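Local coordinates for protein soluble KIT ligand (Mus musculus, PDB 2O27) that acts as a dimeric growth factor that binds the receptor tyrosine kinase KIT, bringing two receptors together and so triggering their autophosphorylation, at residues Leu16-Tyr30 with Pro103-Ile116. Numbering follows the deposited sequence.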
ATOM      1  N   LEU A  16     -10.766   3.376   0.914  1.00 36.54           N
ATOM      2  CA  LEU A  16      -9.332   3.625   1.024  1.00 34.61           C
ATOM      3  C   LEU A  16      -8.661   2.461   1.735  1.00 33.40           C
ATOM      4  O   LEU A  16      -7.682   1.898   1.243  1.00 32.14           O
ATOM      5  CB  LEU A  16      -9.072   4.900   1.827  1.00 33.87           C
ATOM      6  CG  LEU A  16      -7.872   5.793   1.521  1.00 36.07           C
ATOM      7  CD1 LEU A  16      -7.220   6.198   2.815  1.00 33.17           C
ATOM      8  CD2 LEU A  16      -6.880   5.114   0.610  1.00 34.32           C
ATOM      9  N   VAL A  17      -9.192   2.100   2.901  1.00 33.96           N
ATOM     10  CA  VAL A  17      -8.614   1.014   3.677  1.00 33.36           C
ATOM     11  C   VAL A  17      -8.648  -0.266   2.860  1.00 34.38           C
ATOM     12  O   VAL A  17      -7.740  -1.078   2.947  1.00 33.42           O
ATOM     13  CB  VAL A  17      -9.368   0.796   5.011  1.00 31.85           C
ATOM     14  CG1 VAL A  17      -8.887  -0.476   5.695  1.00 30.05           C
ATOM     15  CG2 VAL A  17      -9.131   1.987   5.923  1.00 32.29           C
ATOM     16  N   ALA A  18      -9.693  -0.417   2.057  1.00 35.48           N
ATOM     17  CA  ALA A  18      -9.877  -1.609   1.213  1.00 35.39           C
ATOM     18  C   ALA A  18      -8.916  -1.637   0.027  1.00 35.11           C
ATOM     19  O   ALA A  18      -8.634  -2.709  -0.532  1.00 33.67           O
ATOM     20  CB  ALA A  18     -11.324  -1.660   0.704  1.00 35.64           C
ATOM     21  N   ASN A  19      -8.417  -0.451  -0.338  1.00 34.11           N
ATOM     22  CA  ASN A  19      -7.507  -0.301  -1.454  1.00 33.65           C
ATOM     23  C   ASN A  19      -6.055  -0.064  -1.026  1.00 34.51           C
ATOM     24  O   ASN A  19      -5.224   0.269  -1.856  1.00 35.80           O
ATOM     25  CB  ASN A  19      -7.974   0.840  -2.348  1.00 32.75           C
ATOM     26  CG  ASN A  19      -7.923   0.481  -3.810  1.00 33.28           C
ATOM     27  OD1 ASN A  19      -8.114  -0.665  -4.177  1.00 30.51           O
ATOM     28  ND2 ASN A  19      -7.673   1.465  -4.651  1.00 33.63           N
ATOM     29  N   LEU A  20      -5.785  -0.196   0.272  1.00 32.62           N
ATOM     30  CA  LEU A  20      -4.447  -0.064   0.844  1.00 32.35           C
ATOM     31  C   LEU A  20      -4.048  -1.460   1.290  1.00 32.32           C
ATOM     32  O   LEU A  20      -4.893  -2.231   1.712  1.00 30.76           O
ATOM     33  CB  LEU A  20      -4.457   0.869   2.056  1.00 32.47           C
ATOM     34  CG  LEU A  20      -4.396   2.370   1.727  1.00 32.49           C
ATOM     35  CD1 LEU A  20      -4.427   3.199   3.004  1.00 29.12           C
ATOM     36  CD2 LEU A  20      -3.097   2.630   0.910  1.00 30.85           C
ATOM     37  N   PRO A  21      -2.751  -1.806   1.224  1.00 33.90           N
ATOM     38  CA  PRO A  21      -2.374  -3.164   1.649  1.00 33.53           C
ATOM     39  C   PRO A  21      -2.566  -3.377   3.154  1.00 36.31           C
ATOM     40  O   PRO A  21      -2.191  -2.507   3.929  1.00 35.87           O
ATOM     41  CB  PRO A  21      -0.898  -3.262   1.252  1.00 33.97           C
ATOM     42  CG  PRO A  21      -0.724  -2.131   0.204  1.00 34.83           C
ATOM     43  CD  PRO A  21      -1.571  -1.045   0.793  1.00 31.37           C
ATOM     44  N   ASN A  22      -3.139  -4.519   3.551  1.00 37.47           N
ATOM     45  CA  ASN A  22      -3.358  -4.852   4.982  1.00 39.22           C
ATOM     46  C   ASN A  22      -2.080  -4.829   5.843  1.00 37.25           C
ATOM     47  O   ASN A  22      -2.164  -4.682   7.055  1.00 35.77           O
ATOM     48  CB  ASN A  22      -3.918  -6.275   5.162  1.00 45.03           C
ATOM     49  CG  ASN A  22      -5.204  -6.502   4.438  1.00 52.29           C
ATOM     50  OD1 ASN A  22      -6.117  -5.678   4.487  1.00 58.21           O
ATOM     51  ND2 ASN A  22      -5.305  -7.644   3.770  1.00 52.52           N
ATOM     52  N   ASP A  23      -0.920  -5.054   5.230  1.00 36.48           N
ATOM     53  CA  ASP A  23       0.344  -5.059   5.968  1.00 35.28           C
ATOM     54  C   ASP A  23       1.199  -3.808   5.766  1.00 34.35           C
ATOM     55  O   ASP A  23       2.324  -3.728   6.248  1.00 33.66           O
ATOM     56  CB  ASP A  23       1.157  -6.326   5.657  1.00 36.15           C
ATOM     57  CG  ASP A  23       1.433  -6.523   4.165  1.00 38.61           C
ATOM     58  OD1 ASP A  23       0.752  -5.915   3.316  1.00 40.75           O
ATOM     59  OD2 ASP A  23       2.341  -7.320   3.838  1.00 42.63           O
ATOM     60  N   TYR A  24       0.662  -2.818   5.062  1.00 32.79           N
ATOM     61  CA  TYR A  24       1.401  -1.571   4.869  1.00 32.95           C
ATOM     62  C   TYR A  24       1.411  -0.840   6.221  1.00 33.85           C
ATOM     63  O   TYR A  24       0.360  -0.601   6.788  1.00 33.24           O
ATOM     64  CB  TYR A  24       0.687  -0.698   3.834  1.00 32.17           C
ATOM     65  CG  TYR A  24       1.415   0.577   3.493  1.00 32.25           C
ATOM     66  CD1 TYR A  24       2.704   0.534   2.988  1.00 29.43           C
ATOM     67  CD2 TYR A  24       0.807   1.820   3.649  1.00 31.67           C
ATOM     68  CE1 TYR A  24       3.376   1.684   2.647  1.00 31.11           C
ATOM     69  CE2 TYR A  24       1.483   3.000   3.301  1.00 32.72           C
ATOM     70  CZ  TYR A  24       2.765   2.920   2.800  1.00 31.23           C
ATOM     71  OH  TYR A  24       3.451   4.047   2.424  1.00 31.76           O
ATOM     72  N   MET A  25       2.592  -0.461   6.714  1.00 35.35           N
ATOM     73  CA  MET A  25       2.713   0.235   7.990  1.00 34.07           C
ATOM     74  C   MET A  25       2.700   1.764   7.837  1.00 34.20           C
ATOM     75  O   MET A  25       3.531   2.359   7.137  1.00 33.39           O
ATOM     76  CB  MET A  25       3.994  -0.204   8.723  1.00 37.07           C
ATOM     77  CG  MET A  25       4.014  -1.652   9.226  1.00 40.04           C
ATOM     78  SD  MET A  25       2.446  -2.250   9.943  1.00 48.60           S
ATOM     79  CE  MET A  25       2.602  -1.667  11.629  1.00 49.62           C
ATOM     80  N   ILE A  26       1.736   2.408   8.484  1.00 32.20           N
ATOM     81  CA  ILE A  26       1.662   3.850   8.392  1.00 31.48           C
ATOM     82  C   ILE A  26       2.186   4.440   9.682  1.00 32.37           C
ATOM     83  O   ILE A  26       1.638   4.197  10.756  1.00 29.02           O
ATOM     84  CB  ILE A  26       0.232   4.338   8.158  1.00 31.80           C
ATOM     85  CG1 ILE A  26      -0.298   3.792   6.824  1.00 31.78           C
ATOM     86  CG2 ILE A  26       0.201   5.868   8.206  1.00 29.31           C
ATOM     87  CD1 ILE A  26      -1.770   3.944   6.670  1.00 27.32           C
ATOM     88  N   THR A  27       3.254   5.215   9.551  1.00 32.32           N
ATOM     89  CA  THR A  27       3.904   5.858  10.681  1.00 34.55           C
ATOM     90  C   THR A  27       3.164   7.068  11.235  1.00 33.74           C
ATOM     91  O   THR A  27       2.821   7.986  10.497  1.00 32.89           O
ATOM     92  CB  THR A  27       5.334   6.290  10.299  1.00 36.68           C
ATOM     93  OG1 THR A  27       6.100   5.123   9.981  1.00 40.93           O
ATOM     94  CG2 THR A  27       6.014   7.006  11.469  1.00 41.01           C
ATOM     95  N   LEU A  28       2.956   7.064  12.549  1.00 34.27           N
ATOM     96  CA  LEU A  28       2.267   8.139  13.263  1.00 31.95           C
ATOM     97  C   LEU A  28       2.926   8.389  14.636  1.00 34.33           C
ATOM     98  O   LEU A  28       3.212   7.443  15.388  1.00 33.58           O
ATOM     99  CB  LEU A  28       0.796   7.752  13.457  1.00 28.97           C
ATOM    100  CG  LEU A  28      -0.125   8.633  14.306  1.00 30.11           C
ATOM    101  CD1 LEU A  28      -0.358  10.004  13.641  1.00 27.92           C
ATOM    102  CD2 LEU A  28      -1.445   7.901  14.503  1.00 31.08           C
ATOM    103  N   ASN A  29       3.211   9.648  14.940  1.00 35.57           N
ATOM    104  CA  ASN A  29       3.781  10.004  16.235  1.00 36.38           C
ATOM    105  C   ASN A  29       2.519  10.102  17.077  1.00 36.50           C
ATOM    106  O   ASN A  29       1.788  11.095  17.046  1.00 38.14           O
ATOM    107  CB  ASN A  29       4.528  11.334  16.145  1.00 35.75           C
ATOM    108  CG  ASN A  29       5.651  11.280  15.129  1.00 35.75           C
ATOM    109  OD1 ASN A  29       6.400  10.300  15.070  1.00 38.68           O
ATOM    110  ND2 ASN A  29       5.774  12.316  14.325  1.00 31.88           N
ATOM    111  N   TYR A  30       2.250   9.011  17.773  1.00 37.18           N
ATOM    112  CA  TYR A  30       1.065   8.834  18.582  1.00 38.72           C
ATOM    113  C   TYR A  30       1.182   9.616  19.881  1.00 41.63           C
ATOM    114  O   TYR A  30       2.214   9.555  20.557  1.00 43.22           O
ATOM    115  CB  TYR A  30       0.892   7.334  18.843  1.00 37.98           C
ATOM    116  CG  TYR A  30      -0.409   6.937  19.509  1.00 39.21           C
ATOM    117  CD1 TYR A  30      -1.592   6.829  18.775  1.00 39.57           C
ATOM    118  CD2 TYR A  30      -0.454   6.660  20.881  1.00 38.72           C
ATOM    119  CE1 TYR A  30      -2.789   6.450  19.392  1.00 39.25           C
ATOM    120  CE2 TYR A  30      -1.636   6.280  21.503  1.00 38.48           C
ATOM    121  CZ  TYR A  30      -2.798   6.178  20.754  1.00 39.48           C
ATOM    122  OH  TYR A  30      -3.955   5.793  21.367  1.00 42.06           O
ATOM    123  N   PRO A 103       5.455  12.752  21.339  1.00120.28           N
ATOM    124  CA  PRO A 103       4.620  11.630  20.905  1.00113.51           C
ATOM    125  C   PRO A 103       5.441  10.377  20.617  1.00105.56           C
ATOM    126  O   PRO A 103       6.622  10.462  20.281  1.00105.25           O
ATOM    127  CB  PRO A 103       3.938  12.169  19.648  1.00115.67           C
ATOM    128  CG  PRO A 103       3.949  13.661  19.852  1.00118.02           C
ATOM    129  CD  PRO A 103       5.328  13.880  20.402  1.00119.72           C
ATOM    130  N   GLU A 104       4.806   9.217  20.743  1.00 95.96           N
ATOM    131  CA  GLU A 104       5.468   7.943  20.501  1.00 86.12           C
ATOM    132  C   GLU A 104       5.379   7.525  19.033  1.00 77.79           C
ATOM    133  O   GLU A 104       4.318   7.146  18.542  1.00 75.33           O
ATOM    134  CB  GLU A 104       4.851   6.859  21.393  1.00 88.05           C
ATOM    135  CG  GLU A 104       5.490   5.482  21.253  1.00 90.44           C
ATOM    136  CD  GLU A 104       4.908   4.463  22.218  1.00 92.38           C
ATOM    137  OE1 GLU A 104       3.672   4.270  22.209  1.00 93.70           O
ATOM    138  OE2 GLU A 104       5.687   3.853  22.983  1.00 92.80           O
ATOM    139  N   THR A 105       6.506   7.603  18.338  1.00 68.78           N
ATOM    140  CA  THR A 105       6.578   7.226  16.934  1.00 60.33           C
ATOM    141  C   THR A 105       6.293   5.737  16.787  1.00 55.67           C
ATOM    142  O   THR A 105       7.110   4.914  17.191  1.00 52.51           O
ATOM    143  CB  THR A 105       7.964   7.494  16.373  1.00 58.50           C
ATOM    144  OG1 THR A 105       8.377   8.804  16.764  1.00 56.28           O
ATOM    145  CG2 THR A 105       7.953   7.388  14.850  1.00 57.04           C
ATOM    146  N   ARG A 106       5.133   5.406  16.212  1.00 51.12           N
ATOM    147  CA  ARG A 106       4.734   4.027  16.017  1.00 48.57           C
ATOM    148  C   ARG A 106       4.265   3.783  14.578  1.00 45.90           C
ATOM    149  O   ARG A 106       4.117   4.725  13.780  1.00 44.24           O
ATOM    150  CB  ARG A 106       3.612   3.653  16.995  1.00 49.53           C
ATOM    151  CG  ARG A 106       3.950   3.948  18.450  1.00 52.47           C
ATOM    152  CD  ARG A 106       3.272   2.989  19.414  1.00 56.59           C
ATOM    153  NE  ARG A 106       1.814   3.082  19.419  1.00 59.61           N
ATOM    154  CZ  ARG A 106       1.023   2.282  20.131  1.00 59.71           C
ATOM    155  NH1 ARG A 106       1.552   1.333  20.894  1.00 60.35           N
ATOM    156  NH2 ARG A 106      -0.295   2.422  20.079  1.00 60.46           N
ATOM    157  N   SER A 107       4.043   2.524  14.240  1.00 44.06           N
ATOM    158  CA  SER A 107       3.572   2.218  12.908  1.00 43.18           C
ATOM    159  C   SER A 107       2.258   1.511  13.095  1.00 40.94           C
ATOM    160  O   SER A 107       2.103   0.721  14.011  1.00 39.94           O
ATOM    161  CB  SER A 107       4.570   1.348  12.141  1.00 43.74           C
ATOM    162  OG  SER A 107       4.825   0.138  12.808  1.00 47.21           O
ATOM    163  N   PHE A 108       1.300   1.844  12.242  1.00 38.90           N
ATOM    164  CA  PHE A 108      -0.010   1.257  12.326  1.00 37.53           C
ATOM    165  C   PHE A 108      -0.464   0.754  10.985  1.00 37.37           C
ATOM    166  O   PHE A 108      -0.034   1.235   9.939  1.00 38.31           O
ATOM    167  CB  PHE A 108      -1.031   2.288  12.816  1.00 36.91           C
ATOM    168  CG  PHE A 108      -0.745   2.826  14.192  1.00 36.99           C
ATOM    169  CD1 PHE A 108       0.123   3.878  14.374  1.00 36.41           C
ATOM    170  CD2 PHE A 108      -1.340   2.253  15.311  1.00 37.55           C
ATOM    171  CE1 PHE A 108       0.394   4.356  15.676  1.00 37.04           C
ATOM    172  CE2 PHE A 108      -1.065   2.733  16.610  1.00 37.38           C
ATOM    173  CZ  PHE A 108      -0.206   3.777  16.784  1.00 34.83           C
ATOM    174  N   THR A 109      -1.353  -0.221  11.037  1.00 36.78           N
ATOM    175  CA  THR A 109      -1.936  -0.776   9.841  1.00 36.86           C
ATOM    176  C   THR A 109      -2.933   0.285   9.366  1.00 35.38           C
ATOM    177  O   THR A 109      -3.342   1.152  10.142  1.00 33.61           O
ATOM    178  CB  THR A 109      -2.689  -2.079  10.178  1.00 38.27           C
ATOM    179  OG1 THR A 109      -2.873  -2.841   8.985  1.00 44.94           O
ATOM    180  CG2 THR A 109      -4.045  -1.772  10.763  1.00 35.29           C
ATOM    181  N   PRO A 110      -3.357   0.218   8.093  1.00 33.47           N
ATOM    182  CA  PRO A 110      -4.306   1.227   7.629  1.00 33.34           C
ATOM    183  C   PRO A 110      -5.616   1.254   8.434  1.00 32.88           C
ATOM    184  O   PRO A 110      -6.147   2.324   8.712  1.00 29.92           O
ATOM    185  CB  PRO A 110      -4.504   0.858   6.160  1.00 32.84           C
ATOM    186  CG  PRO A 110      -3.097   0.306   5.788  1.00 33.39           C
ATOM    187  CD  PRO A 110      -2.864  -0.604   6.965  1.00 33.43           C
ATOM    188  N   GLU A 111      -6.129   0.086   8.796  1.00 32.79           N
ATOM    189  CA  GLU A 111      -7.366   0.011   9.571  1.00 34.88           C
ATOM    190  C   GLU A 111      -7.162   0.729  10.885  1.00 33.08           C
ATOM    191  O   GLU A 111      -8.000   1.500  11.310  1.00 33.49           O
ATOM    192  CB  GLU A 111      -7.753  -1.446   9.857  1.00 38.42           C
ATOM    193  CG  GLU A 111      -8.903  -1.973   9.013  1.00 47.09           C
ATOM    194  CD  GLU A 111     -10.254  -1.378   9.395  1.00 50.89           C
ATOM    195  OE1 GLU A 111     -11.229  -1.555   8.618  1.00 54.26           O
ATOM    196  OE2 GLU A 111     -10.344  -0.744  10.472  1.00 53.43           O
ATOM    197  N   GLU A 112      -6.034   0.464  11.521  1.00 32.10           N
ATOM    198  CA  GLU A 112      -5.724   1.076  12.801  1.00 33.04           C
ATOM    199  C   GLU A 112      -5.460   2.563  12.699  1.00 32.73           C
ATOM    200  O   GLU A 112      -5.834   3.344  13.591  1.00 33.83           O
ATOM    201  CB  GLU A 112      -4.496   0.405  13.407  1.00 35.00           C
ATOM    202  CG  GLU A 112      -4.732  -1.032  13.816  1.00 38.98           C
ATOM    203  CD  GLU A 112      -3.455  -1.747  14.207  1.00 42.26           C
ATOM    204  OE1 GLU A 112      -3.563  -2.902  14.671  1.00 47.15           O
ATOM    205  OE2 GLU A 112      -2.354  -1.169  14.045  1.00 42.58           O
ATOM    206  N   PHE A 113      -4.782   2.962  11.626  1.00 29.86           N
ATOM    207  CA  PHE A 113      -4.453   4.353  11.448  1.00 30.24           C
ATOM    208  C   PHE A 113      -5.724   5.166  11.318  1.00 30.15           C
ATOM    209  O   PHE A 113      -5.915   6.172  12.016  1.00 29.47           O
ATOM    210  CB  PHE A 113      -3.623   4.561  10.192  1.00 27.44           C
ATOM    211  CG  PHE A 113      -3.339   5.993   9.910  1.00 24.77           C
ATOM    212  CD1 PHE A 113      -2.353   6.664  10.617  1.00 26.64           C
ATOM    213  CD2 PHE A 113      -4.087   6.690   8.976  1.00 24.14           C
ATOM    214  CE1 PHE A 113      -2.112   8.010  10.403  1.00 23.25           C
ATOM    215  CE2 PHE A 113      -3.856   8.031   8.757  1.00 23.77           C
ATOM    216  CZ  PHE A 113      -2.859   8.695   9.480  1.00 23.30           C
ATOM    217  N   PHE A 114      -6.591   4.705  10.427  1.00 32.25           N
ATOM    218  CA  PHE A 114      -7.824   5.402  10.154  1.00 34.88           C
ATOM    219  C   PHE A 114      -8.877   5.268  11.242  1.00 37.15           C
ATOM    220  O   PHE A 114      -9.898   5.965  11.214  1.00 37.84           O
ATOM    221  CB  PHE A 114      -8.346   4.994   8.779  1.00 32.70           C
ATOM    222  CG  PHE A 114      -7.543   5.597   7.644  1.00 35.34           C
ATOM    223  CD1 PHE A 114      -6.647   4.829   6.918  1.00 33.90           C
ATOM    224  CD2 PHE A 114      -7.637   6.971   7.362  1.00 34.65           C
ATOM    225  CE1 PHE A 114      -5.843   5.422   5.924  1.00 38.29           C
ATOM    226  CE2 PHE A 114      -6.839   7.559   6.383  1.00 35.97           C
ATOM    227  CZ  PHE A 114      -5.942   6.790   5.667  1.00 35.77           C
ATOM    228  N   SER A 115      -8.612   4.375  12.196  1.00 37.56           N
ATOM    229  CA  SER A 115      -9.481   4.192  13.353  1.00 40.98           C
ATOM    230  C   SER A 115      -9.133   5.341  14.300  1.00 38.34           C
ATOM    231  O   SER A 115     -10.012   5.929  14.917  1.00 39.00           O
ATOM    232  CB  SER A 115      -9.190   2.855  14.033  1.00 43.95           C
ATOM    233  OG  SER A 115      -9.871   2.758  15.273  1.00 49.85           O
ATOM    234  N   ILE A 116      -7.836   5.642  14.406  1.00 37.82           N
ATOM    235  CA  ILE A 116      -7.331   6.732  15.234  1.00 36.69           C
ATOM    236  C   ILE A 116      -7.836   8.048  14.668  1.00 36.76           C
ATOM    237  O   ILE A 116      -8.155   8.975  15.411  1.00 36.19           O
ATOM    238  CB  ILE A 116      -5.778   6.808  15.220  1.00 37.02           C
ATOM    239  CG1 ILE A 116      -5.178   5.472  15.660  1.00 38.51           C
ATOM    240  CG2 ILE A 116      -5.306   7.943  16.083  1.00 37.38           C
ATOM    241  CD1 ILE A 116      -5.817   4.884  16.899  1.00 36.59           C
TER
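The amide of I26 gives F108 O a nearly straight hydrogen bond (N to O 2.6 Å, N-H...O 175°); the CA of M25 adds a CA-H...O contact to the same oxygen. F108 N returns a bond to I26 O. Further along, the L28–R106 and Y30–E104 pairs each exchange two backbone bonds, so strands 26-30 and 104-108 form an antiparallel ribbon. On one face of it, T105 OG1 donates to N29 OD1 at 3.0 Å, while N29 ND2 is held by Q49 of helix 43-58.

On the other face, I26, L28 and Y30 pack against the start of helix 110-124, with F108 beside L28 and Y30. I26 presents CG2, anti to its backbone N, over one face of the F113 ring, a CH-pi contact 3.9 Å from the ring centroid, and sends CD1 to P110. L28 CD2 touches both F113 CE1 and I116 CG2, each at 4.2 Å. This two-stranded ribbon belongs to the short-chain four-helix cytokine fold, in which long overhand connections bring two strands together beside the bundle; here strand 104-108 leads through T109 directly into the last helix.

The Y30 ring, swung toward the helix by its chi1 of -172°, meets I116 CD1 at its edge and F108 CZ obliquely, the two ring planes inclined at 41°. R106 NH2 lies over one face of the tyrosine, with R106 CZ 5.0 Å from the centroid of the Y30 ring, a long and at most weak cation-pi attraction. Nearer the dimer interface, L20 CD1 reaches both P110 CB and the F114 ring, and V17 CG1 lies against E111 CG at 3.6 Å. Y24 sets CB near P110 CG, while its hydroxyl bonds to D23 of the second subunit.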